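Local coordinates for protein arginase (Thermus thermophilus, PDB 2EF5) that probably catalyses the manganese-dependent hydrolysis of L-arginine to L-ornithine and urea, the step of the urea cycle that releases urea, at residues E241-M246 / A281-G286; L258-V263 / E275-L280. One frame throughout, in Å; residues are numbered along the deposited sequence.

Contact 1: residues E241-M246 / A281-G286; sequences EAHLLM and ALSLLG. With GAI (guanidine), chain I.
H243 ND1 donates a hydrogen bond to S283 OG at 2.9 Å, with an N-H...O angle of 158° and the hydroxyl 5° out of the imidazole plane, so the serine meets the ring at its edge. The histidine CG lies anti to its carbonyl carbon (chi1 -82°), which swings the ring across to the other helix although the CB bond does not aim there. With an alanine in place of H243, S283 OG is likely to lose this donor, and a gap would open between the helices where the ring lay. One turn along the helix from H243, M246 CB packs on S283 CB at 3.8 Å; the helices come closest one residue on, where M246 CA and L284 CA are 4.5 Å apart. The bent methionine chain brings SD to 4.0 Å from L284 CB, the two side chains meeting at a slant. On another side of the histidine a guanidine molecule rests against the backbone end of the side chain, its N3 3.9 Å from H243 CB; E247 OE1 hydrogen-bonds the same ligand. Helix 272-284 ends here in a Schellman motif, with G286 N bonded to S283 O, and the contact is helix-helix packing in the arginase alpha/beta fold.

Contact 2: residues L258-V263 / E275-L280; sequences LDLVEV and EMLVGL
L277 and V263 pass alongside each other, pointing opposite ways, and the tips of the two branched chains meet where L277 CD2 comes to 3.6 Å from V263 CG2. That single methyl of L277 also accounts for two further approaches: it lies 3.9 Å from V261 O, a backbone carbonyl, and 4.2 Å from L260 CB. The CB bonds of L277, L260 and V263 all point toward the opposing segment, so the leucine from helix 272-284 reaches in between two inward-directed residues of 258-263. Its chi1 of -97° is displaced from the usual staggered value near -60°, and this rotation is part of what places CD2 against the end of the strand and the loop that follows. L260 answers from the strand: with CG anti to its carbonyl carbon (chi1 -65°), it extends CD2 to 4.0 Å from L277 O, so that each leucine has a methyl near a carbonyl oxygen of the other segment.

V261 directs its CB bond to the other side of the strand, where its side chain approaches H96 and D217, both manganese ligands, and comes about 5 Å from a bound manganese ion. Beyond the helix residues of this contact, A218 also touches L277 and A274 touches V263. Strand 255-261 is an inner strand of the parallel sheet, bonded through its backbone to 87-93 and 212-217, and helix 272-284 packs on it. With neither a hydrogen bond nor a salt bridge between the segments, their fit rests on methyl groups packed against one another and against backbone carbonyls, an apolar junction whose other strand face borders the metal site.

Overall arrangement
Both contacts are buried and both use helix 272-284: residues 275-280 meet the strand in contact 2, and residues 281-286 meet helix 239-252 in contact 1. Helix 239-252 and strand 255-261 follow each other in the chain, and both pack on helix 272-284, so the contacts adjoin, with centres 10 Å apart. They touch directly, L280 CD2 lying 3.5 Å from A242 C and L258 CD1 3.5 Å from L284 CD2. Contact 2 lies nearer the centre of the chain than contact 1 does and is wholly apolar between its side chains; helix-to-helix contact 1 adds a polar bond and supplies H243 and L244 to a guanidine pocket.

Contact 1: residues E241-M246 / A281-G286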
ATOM      1  N   GLU A 241     -15.587 -24.197  13.848  1.00 14.92           N
ATOM      2  CA  GLU A 241     -14.310 -23.508  13.975  1.00 16.36           C
ATOM      3  C   GLU A 241     -13.769 -23.612  15.394  1.00 15.81           C
ATOM      4  O   GLU A 241     -12.587 -23.880  15.594  1.00 15.25           O
ATOM      5  CB  GLU A 241     -14.435 -22.026  13.607  1.00 17.27           C
ATOM      6  CG  GLU A 241     -14.624 -21.760  12.134  1.00 19.77           C
ATOM      7  CD  GLU A 241     -14.764 -20.285  11.841  1.00 21.11           C
ATOM      8  OE1 GLU A 241     -15.483 -19.601  12.598  1.00 21.41           O
ATOM      9  OE2 GLU A 241     -14.160 -19.803  10.862  1.00 22.09           O
ATOM     10  N   ALA A 242     -14.629 -23.391  16.380  1.00 15.20           N
ATOM     11  CA  ALA A 242     -14.203 -23.462  17.774  1.00 15.66           C
ATOM     12  C   ALA A 242     -13.707 -24.862  18.125  1.00 14.46           C
ATOM     13  O   ALA A 242     -12.699 -25.013  18.814  1.00 15.86           O
ATOM     14  CB  ALA A 242     -15.352 -23.047  18.706  1.00 14.35           C
ATOM     15  N   HIS A 243     -14.406 -25.897  17.662  1.00 14.54           N
ATOM     16  CA  HIS A 243     -13.958 -27.250  17.966  1.00 15.32           C
ATOM     17  C   HIS A 243     -12.641 -27.541  17.248  1.00 15.88           C
ATOM     18  O   HIS A 243     -11.744 -28.156  17.825  1.00 15.50           O
ATOM     19  CB  HIS A 243     -15.030 -28.283  17.595  1.00 16.13           C
ATOM     20  CG  HIS A 243     -16.093 -28.438  18.637  1.00 16.01           C
ATOM     21  ND1 HIS A 243     -15.891 -29.148  19.804  1.00 17.01           N
ATOM     22  CD2 HIS A 243     -17.347 -27.941  18.709  1.00 17.84           C
ATOM     23  CE1 HIS A 243     -16.981 -29.080  20.548  1.00 17.79           C
ATOM     24  NE2 HIS A 243     -17.880 -28.354  19.912  1.00 18.33           N
ATOM     25  N   LEU A 244     -12.506 -27.084  16.006  1.00 15.22           N
ATOM     26  CA  LEU A 244     -11.257 -27.315  15.280  1.00 17.23           C
ATOM     27  C   LEU A 244     -10.080 -26.691  16.036  1.00 17.76           C
ATOM     28  O   LEU A 244      -9.036 -27.320  16.208  1.00 17.38           O
ATOM     29  CB  LEU A 244     -11.311 -26.719  13.872  1.00 15.74           C
ATOM     30  CG  LEU A 244     -10.000 -26.945  13.107  1.00 17.15           C
ATOM     31  CD1 LEU A 244      -9.787 -28.445  12.892  1.00 16.94           C
ATOM     32  CD2 LEU A 244     -10.040 -26.220  11.778  1.00 17.45           C
ATOM     33  N   LEU A 245     -10.251 -25.449  16.477  1.00 17.05           N
ATOM     34  CA  LEU A 245      -9.201 -24.762  17.222  1.00 18.18           C
ATOM     35  C   LEU A 245      -8.789 -25.571  18.446  1.00 18.23           C
ATOM     36  O   LEU A 245      -7.594 -25.746  18.713  1.00 18.83           O
ATOM     37  CB  LEU A 245      -9.676 -23.379  17.668  1.00 18.76           C
ATOM     38  CG  LEU A 245      -8.665 -22.600  18.515  1.00 19.21           C
ATOM     39  CD1 LEU A 245      -7.379 -22.375  17.720  1.00 18.22           C
ATOM     40  CD2 LEU A 245      -9.279 -21.281  18.932  1.00 20.53           C
ATOM     41  N   MET A 246      -9.779 -26.057  19.186  1.00 16.94           N
ATOM     42  CA  MET A 246      -9.515 -26.850  20.377  1.00 17.15           C
ATOM     43  C   MET A 246      -8.802 -28.156  20.039  1.00 17.57           C
ATOM     44  O   MET A 246      -7.868 -28.547  20.735  1.00 16.24           O
ATOM     45  CB  MET A 246     -10.823 -27.163  21.119  1.00 16.65           C
ATOM     46  CG  MET A 246     -11.554 -25.960  21.678  1.00 17.26           C
ATOM     47  SD  MET A 246     -10.612 -24.983  22.888  1.00 21.81           S
ATOM     48  CE  MET A 246     -10.160 -23.575  21.909  1.00 17.98           C
ATOM     49  N   ALA A 281     -14.307 -27.805  25.953  1.00 16.13           N
ATOM     50  CA  ALA A 281     -13.304 -28.268  26.915  1.00 17.36           C
ATOM     51  C   ALA A 281     -12.946 -29.722  26.609  1.00 17.98           C
ATOM     52  O   ALA A 281     -11.777 -30.107  26.660  1.00 19.06           O
ATOM     53  CB  ALA A 281     -13.831 -28.157  28.342  1.00 16.96           C
ATOM     54  N   LEU A 282     -13.952 -30.533  26.287  1.00 18.85           N
ATOM     55  CA  LEU A 282     -13.714 -31.940  25.983  1.00 18.98           C
ATOM     56  C   LEU A 282     -12.780 -32.074  24.778  1.00 19.74           C
ATOM     57  O   LEU A 282     -11.842 -32.879  24.793  1.00 20.12           O
ATOM     58  CB  LEU A 282     -15.042 -32.658  25.726  1.00 17.93           C
ATOM     59  CG  LEU A 282     -16.062 -32.629  26.875  1.00 19.44           C
ATOM     60  CD1 LEU A 282     -17.333 -33.358  26.427  1.00 20.43           C
ATOM     61  CD2 LEU A 282     -15.474 -33.276  28.137  1.00 18.20           C
ATOM     62  N   SER A 283     -13.021 -31.278  23.740  1.00 19.06           N
ATOM     63  CA  SER A 283     -12.162 -31.336  22.564  1.00 19.90           C
ATOM     64  C   SER A 283     -10.747 -30.894  22.920  1.00 20.89           C
ATOM     65  O   SER A 283      -9.768 -31.470  22.439  1.00 22.29           O
ATOM     66  CB  SER A 283     -12.697 -30.439  21.450  1.00 20.23           C
ATOM     67  OG  SER A 283     -13.935 -30.911  20.963  1.00 18.74           O
ATOM     68  N   LEU A 284     -10.633 -29.868  23.754  1.00 20.61           N
ATOM     69  CA  LEU A 284      -9.316 -29.387  24.143  1.00 20.17           C
ATOM     70  C   LEU A 284      -8.564 -30.454  24.924  1.00 20.70           C
ATOM     71  O   LEU A 284      -7.334 -30.528  24.867  1.00 20.19           O
ATOM     72  CB  LEU A 284      -9.434 -28.116  24.987  1.00 19.85           C
ATOM     73  CG  LEU A 284      -8.101 -27.459  25.353  1.00 22.40           C
ATOM     74  CD1 LEU A 284      -7.408 -26.968  24.096  1.00 20.63           C
ATOM     75  CD2 LEU A 284      -8.342 -26.296  26.304  1.00 20.81           C
ATOM     76  N   LEU A 285      -9.301 -31.278  25.662  1.00 21.07           N
ATOM     77  CA  LEU A 285      -8.682 -32.338  26.442  1.00 21.90           C
ATOM     78  C   LEU A 285      -8.572 -33.697  25.738  1.00 21.93           C
ATOM     79  O   LEU A 285      -8.416 -34.729  26.381  1.00 22.18           O
ATOM     80  CB  LEU A 285      -9.400 -32.480  27.788  1.00 23.46           C
ATOM     81  CG  LEU A 285      -8.803 -31.556  28.864  1.00 27.09           C
ATOM     82  CD1 LEU A 285      -8.893 -30.096  28.427  1.00 27.88           C
ATOM     83  CD2 LEU A 285      -9.531 -31.765  30.170  1.00 29.75           C
ATOM     84  N   GLY A 286      -8.656 -33.705  24.414  1.00 22.70           N
ATOM     85  CA  GLY A 286      -8.491 -34.961  23.701  1.00 25.74           C
ATOM     86  C   GLY A 286      -9.659 -35.670  23.042  1.00 26.35           C
ATOM     87  O   GLY A 286      -9.441 -36.641  22.310  1.00 26.86           O
TER
HETATM   88  C   GAI I1001     -14.845 -30.583  14.321  1.00 21.65           C
HETATM   89  N1  GAI I1001     -13.605 -30.185  13.993  1.00 20.48           N
HETATM   90  N2  GAI I1001     -15.889 -30.127  13.625  1.00 20.54           N
HETATM   91  N3  GAI I1001     -15.033 -31.433  15.336  1.00 21.94           N

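Contact 2: residues L258-V263 / E275-L280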
ATOM      1  N   LEU A 258      -6.916 -24.525  31.644  1.00 18.63           N
ATOM      2  CA  LEU A 258      -8.020 -23.927  30.903  1.00 18.82           C
ATOM      3  C   LEU A 258      -9.008 -23.118  31.732  1.00 18.00           C
ATOM      4  O   LEU A 258      -9.356 -23.522  32.841  1.00 17.84           O
ATOM      5  CB  LEU A 258      -8.795 -25.052  30.192  1.00 15.98           C
ATOM      6  CG  LEU A 258     -10.181 -24.748  29.617  1.00 15.42           C
ATOM      7  CD1 LEU A 258     -10.021 -23.934  28.346  1.00 14.36           C
ATOM      8  CD2 LEU A 258     -10.921 -26.037  29.315  1.00 16.67           C
ATOM      9  N   ASP A 259      -9.454 -21.982  31.192  1.00 18.04           N
ATOM     10  CA  ASP A 259     -10.484 -21.178  31.856  1.00 16.78           C
ATOM     11  C   ASP A 259     -11.707 -21.229  30.945  1.00 16.01           C
ATOM     12  O   ASP A 259     -11.574 -21.122  29.727  1.00 14.92           O
ATOM     13  CB  ASP A 259     -10.120 -19.689  31.990  1.00 18.99           C
ATOM     14  CG  ASP A 259      -8.791 -19.447  32.667  1.00 20.32           C
ATOM     15  OD1 ASP A 259      -8.439 -20.174  33.611  1.00 22.37           O
ATOM     16  OD2 ASP A 259      -8.109 -18.494  32.248  1.00 22.90           O
ATOM     17  N   LEU A 260     -12.887 -21.382  31.537  1.00 16.24           N
ATOM     18  CA  LEU A 260     -14.152 -21.382  30.801  1.00 16.70           C
ATOM     19  C   LEU A 260     -14.893 -20.239  31.480  1.00 16.36           C
ATOM     20  O   LEU A 260     -15.458 -20.411  32.555  1.00 15.08           O
ATOM     21  CB  LEU A 260     -14.903 -22.699  30.997  1.00 17.17           C
ATOM     22  CG  LEU A 260     -14.232 -23.958  30.445  1.00 17.99           C
ATOM     23  CD1 LEU A 260     -15.103 -25.168  30.770  1.00 16.44           C
ATOM     24  CD2 LEU A 260     -14.044 -23.833  28.934  1.00 17.58           C
ATOM     25  N   VAL A 261     -14.877 -19.065  30.857  1.00 15.67           N
ATOM     26  CA  VAL A 261     -15.472 -17.887  31.471  1.00 17.48           C
ATOM     27  C   VAL A 261     -16.606 -17.183  30.740  1.00 18.25           C
ATOM     28  O   VAL A 261     -16.932 -17.495  29.601  1.00 17.87           O
ATOM     29  CB  VAL A 261     -14.381 -16.814  31.724  1.00 17.70           C
ATOM     30  CG1 VAL A 261     -13.237 -17.399  32.561  1.00 19.46           C
ATOM     31  CG2 VAL A 261     -13.836 -16.314  30.385  1.00 16.46           C
ATOM     32  N   GLU A 262     -17.183 -16.212  31.445  1.00 20.69           N
ATOM     33  CA  GLU A 262     -18.251 -15.349  30.955  1.00 21.82           C
ATOM     34  C   GLU A 262     -19.587 -15.996  30.571  1.00 22.02           C
ATOM     35  O   GLU A 262     -20.383 -15.401  29.845  1.00 21.61           O
ATOM     36  CB  GLU A 262     -17.712 -14.506  29.794  1.00 22.56           C
ATOM     37  CG  GLU A 262     -16.576 -13.542  30.187  1.00 26.13           C
ATOM     38  CD  GLU A 262     -17.068 -12.313  30.951  1.00 28.64           C
ATOM     39  OE1 GLU A 262     -18.124 -11.766  30.578  1.00 30.42           O
ATOM     40  OE2 GLU A 262     -16.397 -11.880  31.913  1.00 29.74           O
ATOM     41  N   VAL A 263     -19.841 -17.206  31.052  1.00 21.89           N
ATOM     42  CA  VAL A 263     -21.117 -17.855  30.772  1.00 22.50           C
ATOM     43  C   VAL A 263     -22.168 -17.162  31.657  1.00 22.24           C
ATOM     44  O   VAL A 263     -22.003 -17.076  32.876  1.00 21.30           O
ATOM     45  CB  VAL A 263     -21.066 -19.369  31.113  1.00 22.64           C
ATOM     46  CG1 VAL A 263     -22.439 -19.995  30.923  1.00 21.55           C
ATOM     47  CG2 VAL A 263     -20.043 -20.063  30.224  1.00 21.08           C
ATOM     48  N   GLU A 275     -23.318 -25.525  27.636  1.00 16.08           N
ATOM     49  CA  GLU A 275     -23.123 -26.827  27.001  1.00 18.06           C
ATOM     50  C   GLU A 275     -22.084 -26.688  25.891  1.00 17.91           C
ATOM     51  O   GLU A 275     -21.286 -27.600  25.667  1.00 18.32           O
ATOM     52  CB  GLU A 275     -24.448 -27.363  26.437  1.00 19.53           C
ATOM     53  CG  GLU A 275     -25.537 -27.487  27.508  1.00 23.66           C
ATOM     54  CD  GLU A 275     -26.870 -27.972  26.972  1.00 26.00           C
ATOM     55  OE1 GLU A 275     -27.151 -27.764  25.769  1.00 26.28           O
ATOM     56  OE2 GLU A 275     -27.650 -28.549  27.764  1.00 26.97           O
ATOM     57  N   MET A 276     -22.094 -25.547  25.206  1.00 18.66           N
ATOM     58  CA  MET A 276     -21.132 -25.282  24.139  1.00 19.12           C
ATOM     59  C   MET A 276     -19.717 -25.326  24.696  1.00 17.85           C
ATOM     60  O   MET A 276     -18.850 -26.021  24.164  1.00 17.36           O
ATOM     61  CB  MET A 276     -21.353 -23.895  23.531  1.00 23.24           C
ATOM     62  CG  MET A 276     -22.476 -23.776  22.511  1.00 32.39           C
ATOM     63  SD  MET A 276     -22.061 -24.498  20.908  1.00 42.54           S
ATOM     64  CE  MET A 276     -20.308 -24.066  20.768  1.00 37.07           C
ATOM     65  N   LEU A 277     -19.479 -24.566  25.761  1.00 16.14           N
ATOM     66  CA  LEU A 277     -18.152 -24.517  26.359  1.00 16.58           C
ATOM     67  C   LEU A 277     -17.705 -25.844  26.950  1.00 15.86           C
ATOM     68  O   LEU A 277     -16.524 -26.164  26.929  1.00 16.29           O
ATOM     69  CB  LEU A 277     -18.080 -23.421  27.423  1.00 17.85           C
ATOM     70  CG  LEU A 277     -17.475 -22.100  26.930  1.00 18.61           C
ATOM     71  CD1 LEU A 277     -18.311 -21.537  25.797  1.00 20.68           C
ATOM     72  CD2 LEU A 277     -17.412 -21.104  28.079  1.00 20.27           C
ATOM     73  N   VAL A 278     -18.631 -26.613  27.502  1.00 15.22           N
ATOM     74  CA  VAL A 278     -18.236 -27.902  28.041  1.00 16.04           C
ATOM     75  C   VAL A 278     -17.732 -28.767  26.884  1.00 14.62           C
ATOM     76  O   VAL A 278     -16.700 -29.427  26.997  1.00 14.77           O
ATOM     77  CB  VAL A 278     -19.402 -28.616  28.751  1.00 15.02           C
ATOM     78  CG1 VAL A 278     -19.025 -30.058  29.031  1.00 16.98           C
ATOM     79  CG2 VAL A 278     -19.726 -27.899  30.058  1.00 13.30           C
ATOM     80  N   GLY A 279     -18.452 -28.744  25.767  1.00 14.35           N
ATOM     81  CA  GLY A 279     -18.044 -29.534  24.622  1.00 14.36           C
ATOM     82  C   GLY A 279     -16.671 -29.114  24.138  1.00 16.23           C
ATOM     83  O   GLY A 279     -15.856 -29.958  23.754  1.00 16.42           O
ATOM     84  N   LEU A 280     -16.407 -27.810  24.150  1.00 15.53           N
ATOM     85  CA  LEU A 280     -15.115 -27.305  23.705  1.00 16.35           C
ATOM     86  C   LEU A 280     -14.017 -27.757  24.659  1.00 16.54           C
ATOM     87  O   LEU A 280     -12.919 -28.075  24.218  1.00 17.45           O
ATOM     88  CB  LEU A 280     -15.141 -25.776  23.584  1.00 16.11           C
ATOM     89  CG  LEU A 280     -16.010 -25.278  22.425  1.00 15.79           C
ATOM     90  CD1 LEU A 280     -16.169 -23.759  22.482  1.00 16.56           C
ATOM     91  CD2 LEU A 280     -15.371 -25.694  21.106  1.00 14.00           C
TER